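Local coordinates for intracellular serine protease (Bacillus licheniformis, PDB 4ZOQ), which probably acts as a subtilisin-family serine endopeptidase that cleaves lanthipeptide precursors, the present chain being its N-terminal prodomain, at residues Leu33-Val38 with Ser42-Thr47; Ala48-Ile53 with Thr77-Glu82; Ile53-Ile58 with Ala64-Glu69. All coordinates share one frame; numbering follows the deposited sequence.

Interaction 1 of 3, residues Leu33-Val38 with Ser42-Thr47; sequences LLLEHV and SKLLDT
The first half of a beta-alpha-beta unit, where strand 31-35 gives way to helix 41-49, is held together by Leu44 reaching from the helix to Leu33 and Leu35, two residues on the same face of the strand. One methyl of Leu44 goes to each partner. CD1 of Leu44 lies 3.7 Å from CD1 of Leu33, the two side chains running past one another in opposite directions. CD2 of Leu44 faces the forked end of Leu35, with CD2 of Leu35 at 4.2 Å and its CD1 equally distant, and here the chains cross at a slant. The fork of Leu44 can meet both leucines because its CG is turned opposite the backbone N (chi1 168°). The prodomain as a whole has the beta-alpha-beta-beta-alpha-beta order of subtilisin propeptides, with both helices on one side of an antiparallel sheet, and all three leucines are buried between these layers, where Leu80 of helix 70-80 touches both Leu33 and Leu44. Leu34, between the two strand leucines, packs instead on Phe63 and on Arg157 of the protease chain, whose NH1 also donates a hydrogen bond to Leu35 O. Within the helix itself, Thr47 OG1 donates to Lys43 O at 3.1 Å, alongside a weak bond from Thr47 N to the same carbonyl.

Interaction 2 of 3, residues Ala48-Ile53 with Thr77-Glu82; sequences AEQFHI and TKKLAE
Phe51 and Lys79 meet through the far end of an aromatic ring and the root of a lysine chain: CZ of Phe51 lies 4.1 Å from CB of Lys79. The two side chains cross at roughly a right angle, and the lysine carbon approaches the ring obliquely. Phe51 extends toward helix 70-80 with CG opposite its own carbonyl carbon (chi1 -70°), a conformation that also lays the ring on Lys72 and Pro75 of that helix. Lys79 starts in the direction of Phe51 but then bends at chi2 and chi3, the latter turned to -91°, which carries the amine away from the ring. Its NZ comes to 3.9 Å from OE1 of Glu82, a long salt bridge. Beside the ring, the outstretched Gln50 brings NE2 to 4.4 Å from CD of Lys79, a peripheral contact at the surface. The backbone just after Phe51 turns sharply at His52, whose phi is positive (42°). Ile53 N donates to Ala48 O at 2.9 Å, and a weak bond joins His52 N to Glu49 O, while the side chains of Ile53 and Ala48 touch. This is the Schellman motif that ends helix 41-49, with His52 as its C-prime residue.

Interaction 3 of 3, residues Ile53-Ile58 with Ala64-Glu69; sequences IHADVI and AKVTGE
The imidazole of His54 has Thr67 at its edge, where CD2 of the ring lies 3.7 Å from Thr67 OG1, close to the ring plane. Over one face, offset toward the rim, stands the backbone N of Asp56, 4.3 Å above the plane. The side chains of His54 and Thr67 lie side by side on one face, as in any directly paired residues of an antiparallel hairpin; here the pair is a hydrogen-bonded one of hairpin 54-58/63-67. Their backbones are joined both ways: His54 N donates to Thr67 O at 2.6 Å, short but bent at the hydrogen (132°), and Thr67 N returns a straighter bond to His54 O at 2.7 Å. With OG1 set between its backbone N and carbonyl carbon (chi1 64°), Thr67 adds a weak bond from the hydroxyl to His54 O. Asp56 and Lys65 form the next hydrogen-bonded pair. Lys65 curls at chi3 and chi4, placing NZ 4.2 Å from Asp56 OD2, beyond salt-bridge range, and 4.6 Å from NE2 of His54.

The other face of the hairpin is apolar and turned to the helices. There CD1 of Ile53 lies 3.9 Å from CB of Val66, lying alongside it, Ala55 touches CG1 of the same valine, and CG2 of Val57 rests 3.6 Å from CB of Ala64.

Asp56 is held from outside the prodomain as well: its OD2 makes a salt bridge with Lys121 of the protease chain, and its carbonyl, already bonded to Lys65 N, also takes a hydrogen bond from Tyr117 OH of that chain. With two lysines near it, the Asp56 carboxylate is probably kept ionised, whereas the nearby Lys65 amine would tend to disfavour protonation of His54.

From the N terminus, interaction 1 closes first, folding helix 41-49 back on strand 31-35 across a short connection. The same helix then runs to its end, where interaction 2 opens; that contact closes only at helix 70-80, after the chain has made the hairpin. Interaction 3 therefore nests inside the loop closed by interaction 2, sharing Ile53 with it, while interaction 1 precedes both. The three contacts also meet in space: Leu80 from 77-82 packs on Thr47, Leu44 on Val57, Leu33 O probably hydrogen-bonds Ala64 N, and Ala48 touches Ala55. Together they join strand to helix, the C-terminal turn of one helix to the other helix, and strand to strand.

Interaction 1 of 3, residues Leu33-Val38 with Ser42-Thr47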
loop_
_atom_site.group_PDB
_atom_site.type_symbol
_atom_site.label_atom_id
_atom_site.label_comp_id
_atom_site.label_asym_id
_atom_site.label_seq_id
_atom_site.Cartn_x
_atom_site.Cartn_y
_atom_site.Cartn_z
ATOM N N LEU A 33 -14.519 19.020 -3.639
ATOM C CA LEU A 33 -15.571 18.925 -4.633
ATOM C C LEU A 33 -15.416 17.722 -5.553
ATOM O O LEU A 33 -14.319 17.417 -6.020
ATOM C CB LEU A 33 -15.603 20.192 -5.505
ATOM C CG LEU A 33 -16.335 21.469 -5.111
ATOM C CD1 LEU A 33 -15.774 22.627 -5.894
ATOM C CD2 LEU A 33 -17.800 21.320 -5.430
ATOM N N LEU A 34 -16.534 17.083 -5.862
ATOM C CA LEU A 34 -16.535 16.023 -6.831
ATOM C C LEU A 34 -17.490 16.404 -7.965
ATOM O O LEU A 34 -18.691 16.529 -7.749
ATOM C CB LEU A 34 -16.921 14.685 -6.192
ATOM C CG LEU A 34 -16.820 13.561 -7.216
ATOM C CD1 LEU A 34 -15.377 13.441 -7.718
ATOM C CD2 LEU A 34 -17.294 12.237 -6.628
ATOM N N LEU A 35 -16.956 16.667 -9.158
ATOM C CA LEU A 35 -17.804 16.963 -10.316
ATOM C C LEU A 35 -18.576 15.724 -10.760
ATOM O O LEU A 35 -18.080 14.606 -10.672
ATOM C CB LEU A 35 -16.958 17.491 -11.492
ATOM C CG LEU A 35 -16.017 18.681 -11.302
ATOM C CD1 LEU A 35 -15.002 18.742 -12.417
ATOM C CD2 LEU A 35 -16.807 19.972 -11.276
ATOM N N GLU A 36 -19.783 15.922 -11.261
ATOM C CA GLU A 36 -20.504 14.822 -11.856
ATOM C C GLU A 36 -19.843 14.420 -13.161
ATOM O O GLU A 36 -19.870 13.259 -13.568
ATOM C CB GLU A 36 -21.930 15.205 -12.189
ATOM C CG GLU A 36 -23.017 15.172 -11.126
ATOM C CD GLU A 36 -24.369 15.502 -11.777
ATOM O OE1 GLU A 36 -24.510 15.182 -12.990
ATOM O OE2 GLU A 36 -25.261 16.079 -11.105
ATOM N N HIS A 37 -19.208 15.387 -13.808
ATOM C CA HIS A 37 -18.545 15.117 -15.069
ATOM C C HIS A 37 -17.198 15.778 -15.109
ATOM O O HIS A 37 -17.074 16.972 -14.862
ATOM C CB HIS A 37 -19.391 15.629 -16.239
ATOM C CG HIS A 37 -20.789 15.095 -16.254
ATOM N ND1 HIS A 37 -21.812 15.678 -15.535
ATOM C CD2 HIS A 37 -21.337 14.039 -16.900
ATOM C CE1 HIS A 37 -22.931 15.005 -15.740
ATOM N NE2 HIS A 37 -22.668 14.004 -16.564
ATOM N N VAL A 38 -16.183 14.991 -15.432
ATOM C CA VAL A 38 -14.823 15.470 -15.332
ATOM C C VAL A 38 -14.536 16.460 -16.458
ATOM O O VAL A 38 -13.558 17.191 -16.399
ATOM C CB VAL A 38 -13.809 14.298 -15.308
ATOM C CG1 VAL A 38 -14.238 13.234 -14.290
ATOM C CG2 VAL A 38 -13.553 13.745 -16.705
ATOM N N SER A 42 -12.738 22.601 -16.437
ATOM C CA SER A 42 -12.544 23.953 -16.972
ATOM C C SER A 42 -13.539 24.979 -16.431
ATOM O O SER A 42 -13.163 26.114 -16.194
ATOM C CB SER A 42 -12.617 23.921 -18.505
ATOM O OG SER A 42 -13.838 23.338 -18.929
ATOM N N LYS A 43 -14.776 24.582 -16.167
ATOM C CA LYS A 43 -15.787 25.563 -15.813
ATOM C C LYS A 43 -15.659 25.754 -14.313
ATOM O O LYS A 43 -16.105 26.757 -13.750
ATOM C CB LYS A 43 -17.195 25.046 -16.142
ATOM C CG LYS A 43 -17.443 24.801 -17.611
ATOM C CD LYS A 43 -18.891 24.439 -17.925
ATOM C CE LYS A 43 -19.097 24.404 -19.441
ATOM N NZ LYS A 43 -20.484 24.049 -19.852
ATOM N N LEU A 44 -14.947 24.815 -13.694
ATOM C CA LEU A 44 -14.658 24.858 -12.272
ATOM C C LEU A 44 -13.525 25.802 -11.965
ATOM O O LEU A 44 -13.596 26.580 -11.014
ATOM C CB LEU A 44 -14.293 23.450 -11.792
ATOM C CG LEU A 44 -13.686 23.270 -10.402
ATOM C CD1 LEU A 44 -14.625 23.675 -9.303
ATOM C CD2 LEU A 44 -13.228 21.847 -10.223
ATOM N N LEU A 45 -12.502 25.769 -12.810
ATOM C CA LEU A 45 -11.318 26.599 -12.620
ATOM C C LEU A 45 -11.568 28.052 -12.978
ATOM O O LEU A 45 -10.805 28.918 -12.564
ATOM C CB LEU A 45 -10.144 26.068 -13.438
ATOM C CG LEU A 45 -9.601 24.708 -13.030
ATOM C CD1 LEU A 45 -8.555 24.237 -14.010
ATOM C CD2 LEU A 45 -9.013 24.816 -11.633
ATOM N N ASP A 46 -12.653 28.317 -13.713
ATOM C CA ASP A 46 -13.010 29.691 -14.073
ATOM C C ASP A 46 -13.885 30.321 -13.019
ATOM O O ASP A 46 -13.749 31.504 -12.759
ATOM C CB ASP A 46 -13.730 29.747 -15.429
ATOM C CG ASP A 46 -12.836 29.357 -16.618
ATOM O OD1 ASP A 46 -11.575 29.392 -16.523
ATOM O OD2 ASP A 46 -13.426 29.011 -17.668
ATOM N N THR A 47 -14.799 29.560 -12.434
ATOM C CA THR A 47 -15.538 30.061 -11.285
ATOM C C THR A 47 -14.593 30.297 -10.083
ATOM O O THR A 47 -14.779 31.220 -9.293
ATOM C CB THR A 47 -16.651 29.107 -10.877
ATOM O OG1 THR A 47 -17.512 28.870 -11.998
ATOM C CG2 THR A 47 -17.458 29.704 -9.742
#

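Interaction 2 of 3, residues Ala48-Ile53 with Thr77-Glu82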
loop_
_atom_site.group_PDB
_atom_site.type_symbol
_atom_site.label_atom_id
_atom_site.label_comp_id
_atom_site.label_asym_id
_atom_site.label_seq_id
_atom_site.Cartn_x
_atom_site.Cartn_y
_atom_site.Cartn_z
ATOM N N ALA A 48 -13.563 29.465 -9.957
ATOM C CA ALA A 48 -12.661 29.593 -8.822
ATOM C C ALA A 48 -11.807 30.844 -8.915
ATOM O O ALA A 48 -11.510 31.482 -7.907
ATOM C CB ALA A 48 -11.754 28.352 -8.721
ATOM N N GLU A 49 -11.443 31.214 -10.132
ATOM C CA GLU A 49 -10.570 32.355 -10.323
ATOM C C GLU A 49 -11.362 33.644 -10.203
ATOM O O GLU A 49 -10.852 34.673 -9.742
ATOM C CB GLU A 49 -9.924 32.270 -11.701
ATOM C CG GLU A 49 -9.030 33.423 -12.052
ATOM C CD GLU A 49 -8.647 33.358 -13.514
ATOM O OE1 GLU A 49 -8.816 32.263 -14.109
ATOM O OE2 GLU A 49 -8.172 34.380 -14.065
ATOM N N GLN A 50 -12.657 33.527 -10.438
ATOM C CA GLN A 50 -13.536 34.669 -10.361
ATOM C C GLN A 50 -13.928 34.956 -8.921
ATOM O O GLN A 50 -14.491 36.017 -8.615
ATOM C CB GLN A 50 -14.770 34.361 -11.211
ATOM C CG GLN A 50 -16.014 35.172 -10.957
ATOM C CD GLN A 50 -17.204 34.602 -11.716
ATOM O OE1 GLN A 50 -17.036 33.761 -12.607
ATOM N NE2 GLN A 50 -18.412 35.035 -11.352
ATOM N N PHE A 51 -13.546 34.047 -8.025
ATOM C CA PHE A 51 -13.783 34.222 -6.602
ATOM C C PHE A 51 -12.496 34.084 -5.841
ATOM O O PHE A 51 -12.536 33.683 -4.723
ATOM C CB PHE A 51 -14.790 33.203 -6.056
ATOM C CG PHE A 51 -16.206 33.408 -6.522
ATOM C CD1 PHE A 51 -16.654 32.914 -7.748
ATOM C CD2 PHE A 51 -17.119 34.058 -5.696
ATOM C CE1 PHE A 51 -17.991 33.110 -8.152
ATOM C CE2 PHE A 51 -18.433 34.256 -6.097
ATOM C CZ PHE A 51 -18.867 33.787 -7.313
ATOM N N HIS A 52 -11.360 34.282 -6.497
ATOM C CA HIS A 52 -10.038 34.221 -5.863
ATOM C C HIS A 52 -9.866 33.075 -4.861
ATOM O O HIS A 52 -9.357 33.258 -3.746
ATOM C CB HIS A 52 -9.730 35.577 -5.205
ATOM C CG HIS A 52 -8.283 35.766 -4.815
ATOM N ND1 HIS A 52 -7.228 35.622 -5.697
ATOM C CD2 HIS A 52 -7.729 36.049 -3.616
ATOM C CE1 HIS A 52 -6.087 35.830 -5.058
ATOM N NE2 HIS A 52 -6.363 36.087 -3.792
ATOM N N ILE A 53 -10.307 31.894 -5.267
ATOM C CA ILE A 53 -10.115 30.737 -4.423
ATOM C C ILE A 53 -9.293 29.749 -5.232
ATOM O O ILE A 53 -9.447 29.629 -6.458
ATOM C CB ILE A 53 -11.465 30.081 -3.934
ATOM C CG1 ILE A 53 -12.317 29.576 -5.091
ATOM C CG2 ILE A 53 -12.285 30.998 -3.027
ATOM C CD1 ILE A 53 -12.196 28.075 -5.273
ATOM N N THR A 77 -19.416 28.122 -4.170
ATOM C CA THR A 77 -20.216 26.915 -4.239
ATOM C C THR A 77 -21.568 27.192 -4.836
ATOM O O THR A 77 -22.115 26.362 -5.561
ATOM C CB THR A 77 -20.430 26.277 -2.859
ATOM O OG1 THR A 77 -19.164 26.097 -2.217
ATOM C CG2 THR A 77 -21.099 24.910 -3.018
ATOM N N LYS A 78 -22.071 28.397 -4.589
ATOM C CA LYS A 78 -23.419 28.734 -5.014
ATOM C C LYS A 78 -23.524 29.172 -6.468
ATOM O O LYS A 78 -24.582 28.979 -7.069
ATOM C CB LYS A 78 -23.951 29.861 -4.121
ATOM C CG LYS A 78 -25.333 30.406 -4.482
ATOM C CD LYS A 78 -25.739 31.481 -3.476
ATOM C CE LYS A 78 -27.030 32.172 -3.880
ATOM N NZ LYS A 78 -28.187 31.722 -3.044
ATOM N N LYS A 79 -22.428 29.651 -7.068
ATOM C CA LYS A 79 -22.470 29.983 -8.496
ATOM C C LYS A 79 -21.796 28.922 -9.334
ATOM O O LYS A 79 -21.965 28.884 -10.561
ATOM C CB LYS A 79 -21.842 31.364 -8.794
ATOM C CG LYS A 79 -22.159 31.859 -10.226
ATOM C CD LYS A 79 -22.359 33.374 -10.429
ATOM C CE LYS A 79 -23.853 33.753 -10.268
ATOM N NZ LYS A 79 -24.301 34.996 -10.994
ATOM N N LEU A 80 -21.122 27.989 -8.676
ATOM C CA LEU A 80 -20.576 26.878 -9.416
ATOM C C LEU A 80 -21.742 25.930 -9.619
ATOM O O LEU A 80 -21.848 25.245 -10.640
ATOM C CB LEU A 80 -19.444 26.199 -8.654
ATOM C CG LEU A 80 -18.862 24.945 -9.305
ATOM C CD1 LEU A 80 -18.140 25.303 -10.599
ATOM C CD2 LEU A 80 -17.953 24.195 -8.339
ATOM N N ALA A 81 -22.649 25.963 -8.646
ATOM C CA ALA A 81 -23.825 25.111 -8.620
ATOM C C ALA A 81 -24.885 25.485 -9.656
ATOM O O ALA A 81 -25.734 24.654 -10.006
ATOM C CB ALA A 81 -24.440 25.131 -7.223
ATOM N N GLU A 82 -24.817 26.705 -10.186
ATOM C CA GLU A 82 -25.795 27.127 -11.183
ATOM C C GLU A 82 -25.446 26.661 -12.595
ATOM O O GLU A 82 -26.303 26.662 -13.477
ATOM C CB GLU A 82 -25.925 28.660 -11.185
ATOM C CG GLU A 82 -25.707 29.298 -9.822
ATOM C CD GLU A 82 -25.836 30.825 -9.830
ATOM O OE1 GLU A 82 -25.941 31.417 -10.927
ATOM O OE2 GLU A 82 -25.796 31.437 -8.735
#

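Interaction 3 of 3, residues Ile53-Ile58 with Ala64-Glu69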
loop_
_atom_site.group_PDB
_atom_site.type_symbol
_atom_site.label_atom_id
_atom_site.label_comp_id
_atom_site.label_asym_id
_atom_site.label_seq_id
_atom_site.Cartn_x
_atom_site.Cartn_y
_atom_site.Cartn_z
ATOM N N ILE A 53 -10.307 31.894 -5.267
ATOM C CA ILE A 53 -10.115 30.737 -4.423
ATOM C C ILE A 53 -9.293 29.749 -5.232
ATOM O O ILE A 53 -9.447 29.629 -6.458
ATOM C CB ILE A 53 -11.465 30.081 -3.934
ATOM C CG1 ILE A 53 -12.317 29.576 -5.091
ATOM C CG2 ILE A 53 -12.285 30.998 -3.027
ATOM C CD1 ILE A 53 -12.196 28.075 -5.273
ATOM N N HIS A 54 -8.363 29.073 -4.577
ATOM C CA HIS A 54 -7.624 28.088 -5.334
ATOM C C HIS A 54 -8.158 26.671 -5.228
ATOM O O HIS A 54 -8.281 26.073 -4.158
ATOM C CB HIS A 54 -6.129 28.196 -5.087
ATOM C CG HIS A 54 -5.386 26.942 -5.354
ATOM N ND1 HIS A 54 -4.491 26.848 -6.407
ATOM C CD2 HIS A 54 -5.100 25.898 -4.543
ATOM C CE1 HIS A 54 -3.887 25.673 -6.351
ATOM N NE2 HIS A 54 -4.222 25.094 -5.215
ATOM N N ALA A 55 -8.486 26.187 -6.423
ATOM C CA ALA A 55 -9.035 24.876 -6.682
ATOM C C ALA A 55 -8.002 23.980 -7.346
ATOM O O ALA A 55 -7.533 24.236 -8.466
ATOM C CB ALA A 55 -10.261 24.994 -7.564
ATOM N N ASP A 56 -7.671 22.908 -6.640
ATOM C CA ASP A 56 -6.690 21.946 -7.105
ATOM C C ASP A 56 -7.451 20.716 -7.524
ATOM O O ASP A 56 -8.035 20.039 -6.694
ATOM C CB ASP A 56 -5.695 21.613 -6.004
ATOM C CG ASP A 56 -4.555 20.738 -6.485
ATOM O OD1 ASP A 56 -4.634 20.215 -7.621
ATOM O OD2 ASP A 56 -3.603 20.521 -5.695
ATOM N N VAL A 57 -7.451 20.432 -8.818
ATOM C CA VAL A 57 -8.281 19.372 -9.351
ATOM C C VAL A 57 -7.433 18.221 -9.804
ATOM O O VAL A 57 -6.384 18.425 -10.425
ATOM C CB VAL A 57 -9.123 19.835 -10.535
ATOM C CG1 VAL A 57 -10.201 18.809 -10.840
ATOM C CG2 VAL A 57 -9.735 21.167 -10.225
ATOM N N ILE A 58 -7.865 17.019 -9.424
ATOM C CA ILE A 58 -7.362 15.774 -9.981
ATOM C C ILE A 58 -8.208 15.463 -11.195
ATOM O O ILE A 58 -9.308 14.918 -11.075
ATOM C CB ILE A 58 -7.393 14.597 -8.946
ATOM C CG1 ILE A 58 -6.659 14.982 -7.666
ATOM C CG2 ILE A 58 -6.748 13.327 -9.520
ATOM C CD1 ILE A 58 -6.928 14.050 -6.506
ATOM N N ALA A 64 -11.665 17.840 -6.498
ATOM C CA ALA A 64 -10.865 19.031 -6.293
ATOM C C ALA A 64 -10.798 19.472 -4.844
ATOM O O ALA A 64 -11.762 19.340 -4.103
ATOM C CB ALA A 64 -11.404 20.170 -7.156
ATOM N N LYS A 65 -9.666 20.034 -4.457
ATOM C CA LYS A 65 -9.589 20.649 -3.146
ATOM C C LYS A 65 -9.619 22.162 -3.357
ATOM O O LYS A 65 -8.840 22.723 -4.128
ATOM C CB LYS A 65 -8.332 20.209 -2.379
ATOM C CG LYS A 65 -7.933 21.140 -1.228
ATOM C CD LYS A 65 -6.656 20.686 -0.513
ATOM C CE LYS A 65 -5.477 20.591 -1.449
ATOM N NZ LYS A 65 -5.096 21.898 -2.062
ATOM N N VAL A 66 -10.564 22.819 -2.708
ATOM C CA VAL A 66 -10.715 24.250 -2.892
ATOM C C VAL A 66 -10.327 24.933 -1.587
ATOM O O VAL A 66 -10.789 24.576 -0.506
ATOM C CB VAL A 66 -12.152 24.646 -3.325
ATOM C CG1 VAL A 66 -12.461 24.080 -4.699
ATOM C CG2 VAL A 66 -13.168 24.156 -2.332
ATOM N N THR A 67 -9.425 25.894 -1.702
ATOM C CA THR A 67 -8.937 26.634 -0.556
ATOM C C THR A 67 -9.001 28.100 -0.918
ATOM O O THR A 67 -8.864 28.472 -2.081
ATOM C CB THR A 67 -7.488 26.254 -0.167
ATOM O OG1 THR A 67 -6.591 26.598 -1.233
ATOM C CG2 THR A 67 -7.380 24.753 0.103
ATOM N N GLY A 68 -9.248 28.933 0.077
ATOM C CA GLY A 68 -9.341 30.362 -0.141
ATOM C C GLY A 68 -9.859 31.022 1.116
ATOM O O GLY A 68 -9.596 30.543 2.221
ATOM N N GLU A 69 -10.644 32.088 0.973
ATOM C CA GLU A 69 -11.243 32.642 2.169
ATOM C C GLU A 69 -12.689 32.193 2.321
ATOM O O GLU A 69 -13.491 32.208 1.385
ATOM C CB GLU A 69 -11.146 34.162 2.152
ATOM C CG GLU A 69 -9.791 34.700 2.643
ATOM C CD GLU A 69 -9.527 34.531 4.143
ATOM O OE1 GLU A 69 -9.906 33.486 4.729
ATOM O OE2 GLU A 69 -8.899 35.444 4.733
#